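Local coordinates for protein formate oxidase (Aspergillus oryzae, PDB 5ZU2) that probably oxidises formate using a bound FAD cofactor, as a flavoprotein of the GMC oxidoreductase family, at residues K62-Y67 / P83-K88; Q266-T271 / F509-T514. The protein carries 1 engineered substitution. All coordinates share one frame; numbering follows the deposited sequence.

Contact 1. Residues K62-Y67 / P83-K88; sequences KYDWAY and PNTRGK. With FAD (flavin-adenine dinucleotide), chain D.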
loop_
_atom_site.group_PDB
_atom_site.type_symbol
_atom_site.label_atom_id
_atom_site.label_comp_id
_atom_site.label_asym_id
_atom_site.label_seq_id
_atom_site.Cartn_x
_atom_site.Cartn_y
_atom_site.Cartn_z
ATOM N N LYS A 62 -15.997 -4.866 9.414
ATOM C CA LYS A 62 -15.502 -6.143 9.910
ATOM C C LYS A 62 -14.287 -6.629 9.139
ATOM O O LYS A 62 -13.590 -7.527 9.622
ATOM C CB LYS A 62 -16.599 -7.210 9.867
ATOM C CG LYS A 62 -17.075 -7.607 8.495
ATOM C CD LYS A 62 -17.941 -8.885 8.574
ATOM C CE LYS A 62 -17.105 -10.132 8.928
ATOM N NZ LYS A 62 -17.760 -11.442 8.530
ATOM N N TYR A 63 -14.011 -6.055 7.971
ATOM C CA TYR A 63 -12.877 -6.459 7.157
ATOM C C TYR A 63 -11.637 -5.625 7.429
ATOM O O TYR A 63 -10.645 -5.765 6.694
ATOM C CB TYR A 63 -13.267 -6.419 5.661
ATOM C CG TYR A 63 -14.583 -7.126 5.433
ATOM C CD1 TYR A 63 -14.674 -8.499 5.617
ATOM C CD2 TYR A 63 -15.746 -6.419 5.084
ATOM C CE1 TYR A 63 -15.863 -9.156 5.453
ATOM C CE2 TYR A 63 -16.941 -7.073 4.902
ATOM C CZ TYR A 63 -16.994 -8.448 5.091
ATOM O OH TYR A 63 -18.157 -9.154 4.920
ATOM N N ASP A 64 -11.640 -4.816 8.492
ATOM C CA ASP A 64 -10.507 -3.956 8.793
ATOM C C ASP A 64 -9.946 -4.328 10.164
ATOM O O ASP A 64 -10.690 -4.374 11.155
ATOM C CB ASP A 64 -10.941 -2.472 8.678
ATOM C CG ASP A 64 -9.874 -1.476 9.132
ATOM O OD1 ASP A 64 -8.681 -1.868 9.287
ATOM O OD2 ASP A 64 -10.180 -0.244 9.129
ATOM N N TRP A 65 -8.630 -4.613 10.210
ATOM C CA TRP A 65 -7.956 -4.869 11.480
ATOM C C TRP A 65 -8.098 -3.682 12.420
ATOM O O TRP A 65 -8.116 -3.859 13.636
ATOM C CB TRP A 65 -6.463 -5.172 11.267
ATOM C CG TRP A 65 -6.140 -6.547 10.696
ATOM C CD1 TRP A 65 -5.965 -6.874 9.370
ATOM C CD2 TRP A 65 -5.949 -7.765 11.432
ATOM N NE1 TRP A 65 -5.683 -8.212 9.242
ATOM C CE2 TRP A 65 -5.673 -8.785 10.487
ATOM C CE3 TRP A 65 -5.996 -8.098 12.795
ATOM C CZ2 TRP A 65 -5.445 -10.114 10.865
ATOM C CZ3 TRP A 65 -5.766 -9.408 13.163
ATOM C CH2 TRP A 65 -5.490 -10.402 12.199
ATOM N N ALA A 66 -8.182 -2.469 11.883
ATOM C CA ALA A 66 -8.427 -1.275 12.691
ATOM C C ALA A 66 -7.373 -1.102 13.793
ATOM O O ALA A 66 -7.703 -0.903 14.966
ATOM C CB ALA A 66 -9.836 -1.321 13.293
ATOM N N TYR A 67 -6.095 -1.179 13.413
ATOM C CA TYR A 67 -5.018 -1.042 14.389
ATOM C C TYR A 67 -4.986 0.358 14.989
ATOM O O TYR A 67 -5.237 1.354 14.305
ATOM C CB TYR A 67 -3.649 -1.323 13.750
ATOM C CG TYR A 67 -3.463 -2.743 13.280
ATOM C CD1 TYR A 67 -3.574 -3.803 14.164
ATOM C CD2 TYR A 67 -3.153 -3.022 11.964
ATOM C CE1 TYR A 67 -3.410 -5.117 13.741
ATOM C CE2 TYR A 67 -2.978 -4.326 11.530
ATOM C CZ TYR A 67 -3.105 -5.366 12.424
ATOM O OH TYR A 67 -2.943 -6.664 12.000
ATOM N N PRO A 83 -8.913 3.961 13.266
ATOM C CA PRO A 83 -8.165 2.817 12.744
ATOM C C PRO A 83 -7.039 3.168 11.782
ATOM O O PRO A 83 -7.226 4.051 10.949
ATOM C CB PRO A 83 -9.238 2.039 11.981
ATOM C CG PRO A 83 -10.104 3.127 11.403
ATOM C CD PRO A 83 -10.082 4.265 12.420
ATOM N N ASN A 84 -5.909 2.461 11.884
ATOM C CA ASN A 84 -4.932 2.373 10.800
ATOM C C ASN A 84 -5.289 1.133 9.982
ATOM O O ASN A 84 -5.068 0.002 10.428
ATOM C CB ASN A 84 -3.508 2.290 11.343
ATOM C CG ASN A 84 -2.458 2.387 10.245
ATOM O OD1 ASN A 84 -2.745 2.800 9.122
ATOM N ND2 ASN A 84 -1.228 2.039 10.578
ATOM N N THR A 85 -5.865 1.343 8.803
ATOM C CA THR A 85 -6.637 0.305 8.126
ATOM C C THR A 85 -5.736 -0.710 7.428
ATOM O O THR A 85 -4.728 -0.350 6.829
ATOM C CB THR A 85 -7.587 0.970 7.142
ATOM O OG1 THR A 85 -8.568 1.704 7.887
ATOM C CG2 THR A 85 -8.275 -0.037 6.193
ATOM N N ARG A 86 -6.083 -1.990 7.556
ATOM C CA ARG A 86 -5.404 -3.120 6.923
ATOM C C ARG A 86 -6.452 -4.190 6.691
ATOM O O ARG A 86 -7.298 -4.421 7.558
ATOM C CB ARG A 86 -4.292 -3.726 7.803
ATOM C CG ARG A 86 -3.023 -2.902 7.999
ATOM C CD ARG A 86 -2.224 -2.944 6.746
ATOM N NE ARG A 86 -2.263 -1.672 6.049
ATOM C CZ ARG A 86 -1.670 -1.467 4.884
ATOM N NH1 ARG A 86 -1.016 -2.462 4.295
ATOM N NH2 ARG A 86 -1.730 -0.277 4.308
ATOM N N GLY A 87 -6.357 -4.883 5.559
ATOM C CA GLY A 87 -7.395 -5.831 5.190
ATOM C C GLY A 87 -7.348 -7.077 6.051
ATOM O O GLY A 87 -6.279 -7.652 6.280
ATOM N N LYS A 88 -8.516 -7.497 6.536
ATOM C CA LYS A 88 -8.699 -8.727 7.305
ATOM C C LYS A 88 -9.789 -9.516 6.580
ATOM O O LYS A 88 -10.987 -9.356 6.862
ATOM C CB LYS A 88 -9.055 -8.412 8.742
ATOM C CG LYS A 88 -9.279 -9.624 9.622
ATOM C CD LYS A 88 -9.468 -9.211 11.091
ATOM C CE LYS A 88 -9.809 -10.431 11.946
ATOM N NZ LYS A 88 -9.866 -10.127 13.400
HETATM P PA FAD D . -1.787 -7.666 3.206
HETATM O O1A FAD D . -2.353 -6.793 4.233
HETATM O O2A FAD D . -2.387 -7.485 1.818
HETATM O O5B FAD D . -1.935 -9.240 3.604
HETATM C C5B FAD D . -1.753 -9.708 4.959
HETATM C C4B FAD D . -2.734 -10.836 5.180
HETATM O O4B FAD D . -2.364 -11.595 6.358
HETATM C C3B FAD D . -4.190 -10.409 5.378
HETATM O O3B FAD D . -5.092 -11.236 4.649
HETATM C C2B FAD D . -4.404 -10.601 6.879
HETATM O O2B FAD D . -5.765 -10.848 7.244
HETATM C C1B FAD D . -3.514 -11.812 7.140
HETATM N N9A FAD D . -3.110 -11.941 8.536
HETATM C C8A FAD D . -2.459 -10.987 9.266
HETATM N N7A FAD D . -2.204 -11.339 10.501
HETATM C C5A FAD D . -2.754 -12.604 10.605
HETATM C C6A FAD D . -2.824 -13.520 11.673
HETATM N N6A FAD D . -2.324 -13.273 12.889
HETATM N N1A FAD D . -3.425 -14.712 11.440
HETATM C C2A FAD D . -3.924 -14.950 10.226
HETATM N N3A FAD D . -3.925 -14.161 9.146
HETATM C C4A FAD D . -3.322 -12.991 9.402
HETATM N N1 FAD D . -1.525 0.463 -2.544
HETATM C C2 FAD D . -1.496 0.957 -3.817
HETATM O O2 FAD D . -0.590 0.653 -4.607
HETATM N N3 FAD D . -2.509 1.824 -4.247
HETATM C C4 FAD D . -3.591 2.266 -3.486
HETATM O O4 FAD D . -4.419 3.046 -3.967
HETATM C C4X FAD D . -3.605 1.722 -2.132
HETATM N N5 FAD D . -4.582 2.082 -1.332
HETATM C C5X FAD D . -4.597 1.567 -0.050
HETATM C C6 FAD D . -5.651 1.924 0.798
HETATM C C7 FAD D . -5.730 1.425 2.093
HETATM C C7M FAD D . -6.879 1.844 2.982
HETATM C C8 FAD D . -4.735 0.539 2.551
HETATM C C8M FAD D . -4.788 -0.023 3.943
HETATM C C9 FAD D . -3.689 0.170 1.702
HETATM C C9A FAD D . -3.611 0.676 0.408
HETATM N N10 FAD D . -2.579 0.309 -0.491
HETATM C C10 FAD D . -2.537 0.823 -1.760
HETATM C "C1'" FAD D . -1.475 -0.551 -0.066
HETATM C "C2'" FAD D . -1.587 -1.995 -0.517
HETATM O "O2'" FAD D . -2.951 -2.409 -0.507
HETATM C "C3'" FAD D . -0.794 -2.853 0.468
HETATM O "O3'" FAD D . 0.499 -2.295 0.686
HETATM C "C4'" FAD D . -0.633 -4.323 0.093
HETATM O "O4'" FAD D . -1.928 -4.868 -0.179
HETATM C "C5'" FAD D . 0.109 -5.050 1.193
HETATM O "O5'" FAD D . 0.178 -6.451 0.865
HETATM P P FAD D . 0.754 -7.504 1.873
HETATM O O1P FAD D . 0.545 -8.849 1.175
HETATM O O2P FAD D . 2.124 -7.041 2.274
HETATM O O3P FAD D . -0.223 -7.429 3.117
#

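Contact 2. Residues Q266-T271 / F509-T514; sequences QGVFET and FHPTGT. With FAD (flavin-adenine dinucleotide), chain D.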
loop_
_atom_site.group_PDB
_atom_site.type_symbol
_atom_site.label_atom_id
_atom_site.label_comp_id
_atom_site.label_asym_id
_atom_site.label_seq_id
_atom_site.Cartn_x
_atom_site.Cartn_y
_atom_site.Cartn_z
ATOM N N GLN A 266 2.017 -12.159 6.238
ATOM C CA GLN A 266 1.018 -11.534 7.089
ATOM C C GLN A 266 1.073 -10.023 7.041
ATOM O O GLN A 266 0.391 -9.373 7.830
ATOM C CB GLN A 266 1.139 -12.033 8.526
ATOM C CG GLN A 266 0.571 -13.447 8.711
ATOM C CD GLN A 266 0.382 -13.818 10.182
ATOM O OE1 GLN A 266 -0.373 -14.750 10.504
ATOM N NE2 GLN A 266 1.061 -13.092 11.078
ATOM N N GLY A 267 1.885 -9.450 6.163
ATOM C CA GLY A 267 1.902 -8.020 5.973
ATOM C C GLY A 267 2.825 -7.332 6.953
ATOM O O GLY A 267 3.294 -7.914 7.934
ATOM N N VAL A 268 3.032 -6.034 6.701
ATOM C CA VAL A 268 4.093 -5.267 7.357
ATOM C C VAL A 268 3.968 -5.255 8.885
ATOM O O VAL A 268 4.980 -5.111 9.588
ATOM C CB VAL A 268 4.118 -3.836 6.778
ATOM C CG1 VAL A 268 2.794 -3.108 7.112
ATOM C CG2 VAL A 268 5.296 -3.060 7.341
ATOM N N PHE A 269 2.751 -5.400 9.428
ATOM C CA PHE A 269 2.560 -5.343 10.879
ATOM C C PHE A 269 2.521 -6.723 11.541
ATOM O O PHE A 269 3.112 -6.894 12.608
ATOM C CB PHE A 269 1.285 -4.549 11.234
ATOM C CG PHE A 269 1.281 -3.120 10.695
ATOM C CD1 PHE A 269 2.435 -2.334 10.748
ATOM C CD2 PHE A 269 0.138 -2.588 10.104
ATOM C CE1 PHE A 269 2.450 -1.045 10.233
ATOM C CE2 PHE A 269 0.147 -1.305 9.582
ATOM C CZ PHE A 269 1.301 -0.527 9.651
ATOM N N GLU A 270 1.858 -7.725 10.954
ATOM C CA GLU A 270 1.742 -9.018 11.625
ATOM C C GLU A 270 2.885 -9.979 11.303
ATOM O O GLU A 270 3.169 -10.878 12.115
ATOM C CB GLU A 270 0.405 -9.683 11.289
ATOM C CG GLU A 270 -0.821 -8.915 11.777
ATOM C CD GLU A 270 -1.159 -9.132 13.269
ATOM O OE1 GLU A 270 -0.580 -10.015 13.922
ATOM O OE2 GLU A 270 -2.040 -8.419 13.793
ATOM N N THR A 271 3.536 -9.832 10.139
ATOM C CA THR A 271 4.710 -10.656 9.856
ATOM C C THR A 271 5.817 -10.477 10.903
ATOM O O THR A 271 6.287 -11.493 11.441
ATOM C CB THR A 271 5.229 -10.363 8.443
ATOM O OG1 THR A 271 4.460 -11.080 7.465
ATOM C CG2 THR A 271 6.743 -10.720 8.338
ATOM N N PHE A 509 -1.197 4.976 3.630
ATOM C CA PHE A 509 -1.507 3.546 3.583
ATOM C C PHE A 509 -0.444 2.719 2.873
ATOM O O PHE A 509 -0.762 1.686 2.275
ATOM C CB PHE A 509 -2.876 3.314 2.927
ATOM C CG PHE A 509 -4.022 4.027 3.630
ATOM C CD1 PHE A 509 -4.427 3.635 4.905
ATOM C CD2 PHE A 509 -4.678 5.093 3.024
ATOM C CE1 PHE A 509 -5.479 4.276 5.566
ATOM C CE2 PHE A 509 -5.725 5.729 3.681
ATOM C CZ PHE A 509 -6.120 5.322 4.957
ATOM N N HIS A 510 0.832 3.126 2.973
ATOM C CA HIS A 510 1.891 2.375 2.300
ATOM C C HIS A 510 2.975 1.825 3.229
ATOM O O HIS A 510 4.161 1.909 2.889
ATOM C CB HIS A 510 2.554 3.268 1.239
ATOM C CG HIS A 510 1.581 3.939 0.321
ATOM N ND1 HIS A 510 0.385 3.361 -0.041
ATOM C CD2 HIS A 510 1.629 5.126 -0.320
ATOM C CE1 HIS A 510 -0.263 4.166 -0.860
ATOM N NE2 HIS A 510 0.472 5.246 -1.042
ATOM N N PRO A 511 2.643 1.193 4.356
ATOM C CA PRO A 511 3.713 0.761 5.268
ATOM C C PRO A 511 4.532 -0.398 4.702
ATOM O O PRO A 511 4.002 -1.283 4.030
ATOM C CB PRO A 511 2.946 0.362 6.533
ATOM C CG PRO A 511 1.606 -0.016 6.042
ATOM C CD PRO A 511 1.309 0.863 4.894
ATOM N N THR A 512 5.847 -0.365 4.977
ATOM C CA THR A 512 6.836 -1.303 4.442
ATOM C C THR A 512 7.959 -1.531 5.453
ATOM O O THR A 512 8.098 -0.800 6.435
ATOM C CB THR A 512 7.477 -0.781 3.144
ATOM O OG1 THR A 512 8.340 0.328 3.473
ATOM C CG2 THR A 512 6.449 -0.363 2.095
ATOM N N GLY A 513 8.770 -2.567 5.191
ATOM C CA GLY A 513 10.155 -2.606 5.615
ATOM C C GLY A 513 10.497 -3.349 6.894
ATOM O O GLY A 513 11.680 -3.401 7.250
ATOM N N THR A 514 9.531 -4.005 7.543
ATOM C CA THR A 514 9.736 -4.518 8.893
ATOM C C THR A 514 10.401 -5.884 8.947
ATOM O O THR A 514 10.670 -6.366 10.060
ATOM C CB THR A 514 8.404 -4.600 9.631
ATOM O OG1 THR A 514 7.444 -5.271 8.791
ATOM C CG2 THR A 514 7.923 -3.214 10.028
HETATM P PA FAD D . -1.787 -7.666 3.206
HETATM O O1A FAD D . -2.353 -6.793 4.233
HETATM O O2A FAD D . -2.387 -7.485 1.818
HETATM O O5B FAD D . -1.935 -9.240 3.604
HETATM C C5B FAD D . -1.753 -9.708 4.959
HETATM C C4B FAD D . -2.734 -10.836 5.180
HETATM O O4B FAD D . -2.364 -11.595 6.358
HETATM C C3B FAD D . -4.190 -10.409 5.378
HETATM O O3B FAD D . -5.092 -11.236 4.649
HETATM C C2B FAD D . -4.404 -10.601 6.879
HETATM O O2B FAD D . -5.765 -10.848 7.244
HETATM C C1B FAD D . -3.514 -11.812 7.140
HETATM N N9A FAD D . -3.110 -11.941 8.536
HETATM C C8A FAD D . -2.459 -10.987 9.266
HETATM N N7A FAD D . -2.204 -11.339 10.501
HETATM C C5A FAD D . -2.754 -12.604 10.605
HETATM C C6A FAD D . -2.824 -13.520 11.673
HETATM N N6A FAD D . -2.324 -13.273 12.889
HETATM N N1A FAD D . -3.425 -14.712 11.440
HETATM C C2A FAD D . -3.924 -14.950 10.226
HETATM N N3A FAD D . -3.925 -14.161 9.146
HETATM C C4A FAD D . -3.322 -12.991 9.402
HETATM N N1 FAD D . -1.525 0.463 -2.544
HETATM C C2 FAD D . -1.496 0.957 -3.817
HETATM O O2 FAD D . -0.590 0.653 -4.607
HETATM N N3 FAD D . -2.509 1.824 -4.247
HETATM C C4 FAD D . -3.591 2.266 -3.486
HETATM O O4 FAD D . -4.419 3.046 -3.967
HETATM C C4X FAD D . -3.605 1.722 -2.132
HETATM N N5 FAD D . -4.582 2.082 -1.332
HETATM C C5X FAD D . -4.597 1.567 -0.050
HETATM C C6 FAD D . -5.651 1.924 0.798
HETATM C C7 FAD D . -5.730 1.425 2.093
HETATM C C7M FAD D . -6.879 1.844 2.982
HETATM C C8 FAD D . -4.735 0.539 2.551
HETATM C C8M FAD D . -4.788 -0.023 3.943
HETATM C C9 FAD D . -3.689 0.170 1.702
HETATM C C9A FAD D . -3.611 0.676 0.408
HETATM N N10 FAD D . -2.579 0.309 -0.491
HETATM C C10 FAD D . -2.537 0.823 -1.760
HETATM C "C1'" FAD D . -1.475 -0.551 -0.066
HETATM C "C2'" FAD D . -1.587 -1.995 -0.517
HETATM O "O2'" FAD D . -2.951 -2.409 -0.507
HETATM C "C3'" FAD D . -0.794 -2.853 0.468
HETATM O "O3'" FAD D . 0.499 -2.295 0.686
HETATM C "C4'" FAD D . -0.633 -4.323 0.093
HETATM O "O4'" FAD D . -1.928 -4.868 -0.179
HETATM C "C5'" FAD D . 0.109 -5.050 1.193
HETATM O "O5'" FAD D . 0.178 -6.451 0.865
HETATM P P FAD D . 0.754 -7.504 1.873
HETATM O O1P FAD D . 0.545 -8.849 1.175
HETATM O O2P FAD D . 2.124 -7.041 2.274
HETATM O O3P FAD D . -0.223 -7.429 3.117
#

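Contact 1. Residues K62-Y67 / P83-K88
Tyr67 and Asn84 form an antiparallel hydrogen-bonded pair, with Asn84 N giving a bond of 2.7 Å to Tyr67 O and only a weak one returning, while further along Asp64 is bridged to Gly87 as Trp65 N bonds to Arg86 O and Lys88 N to Tyr63 O. Between these two points the carboxylate of Asp64 fills in: with CG anti to the backbone N (chi1 173°), OD1 accepts from Ala66 N at 2.7 Å, making an Asx turn, and from Arg86 N at 3.1 Å, the two arriving from opposite faces. OD2 lies 2.8 Å from Thr85 OG1 and accepts from Asn60 N; the three backbone amides would be expected to favour the charged form.

Lys88, fully extended, crosses the Trp65 indole at about a right angle. Its CB makes a CH-pi contact 3.6 Å from the five-membered ring centroid, and its NZ a cation-pi contact 4.5 Å from the six-membered one; over the opposite face, offset toward the rim, sits Tyr67 OH, bonded to Glu270.

The pair lines the FAD pocket from ribose to flavin: Trp65 NE1 gives a weak hydrogen bond to FAD O2B (3.3 Å), and Arg86, its bent chain held by NE to Thr85 O, brings NH2 3.1 Å from FAD C8M. Strands 67-74 and 77-81 lie between the segments in the chain, and helix 267-277 packs alongside, Phe269 against Asn84 and Arg86.

Contact 2. Residues Q266-T271 / F509-T514
Val268 sets one methyl on Pro511 and the other on Thr512 and Thr514, its CB pointing toward 509-514. CB itself lies 3.8 Å from Pro511 O. With chi1 at 64°, CG1 is placed between the backbone N and the carbonyl carbon, where it abuts Pro511 CG at 3.5 Å and also lies over the centre of the Phe269 ring. CG2, anti to the backbone N, reaches the other way along the loop, to Thr512 C at 3.6 Å and Thr514 OG1 at 3.4 Å. That same hydroxyl donates to Val268 O over 2.6 Å, lying in the carbonyl plane on a lone pair (C=O...O angle 126°), so the threonine is bonded to the backbone of Val268 and packed on its side chain.

Helix 267-277 follows strand 261-264 of the five-stranded parallel sheet, in the Rossmann-type FAD-binding part of the GMC fold. Close to the pyrophosphate, Gly267 has its CA 3.6 Å from FAD O3P, the oxygen bridging the two phosphates; a CB here would crowd O3P and, at a phi of 86°, jam against the carbonyl O of Gln266. Gln266 and Glu270 lie against the adenine, and Glu270 OE1 is also salt-bridged to Lys273.

From the helix, Phe269 CZ approaches Pro511 CB at 3.6 Å, and Pro511 CB and CG sit in the angle where Val268 CG1 meets the phenyl ring. At the start of the loop the ring of Phe509 lies flat against the flavin dimethylbenzene end, with FAD C7M 3.5 Å above the centre of its face. Strand 302-304 adds Leu304, which touches Val268, Phe269 and Thr514.

From the N terminus, contact 1 closes first, across a short loop of 15 residues that is mostly strand, joining the stretch leading into strand 67-74 to the one after strand 77-81. Contact 2 opens later and closes a far longer loop, joining helix 267-277, which follows strand 261-264 of the parallel sheet, to the loop between strands 506-507 and 538-540. The two are in series, neither nesting nor crossing, yet they meet in space with centres about 13 Å apart. Tyr67 OH and Glu270 OE2, 2.7 Å apart, probably share a hydrogen bond, and Arg86 NH2 probably bonds to Phe509 O. FAD lies along both contacts.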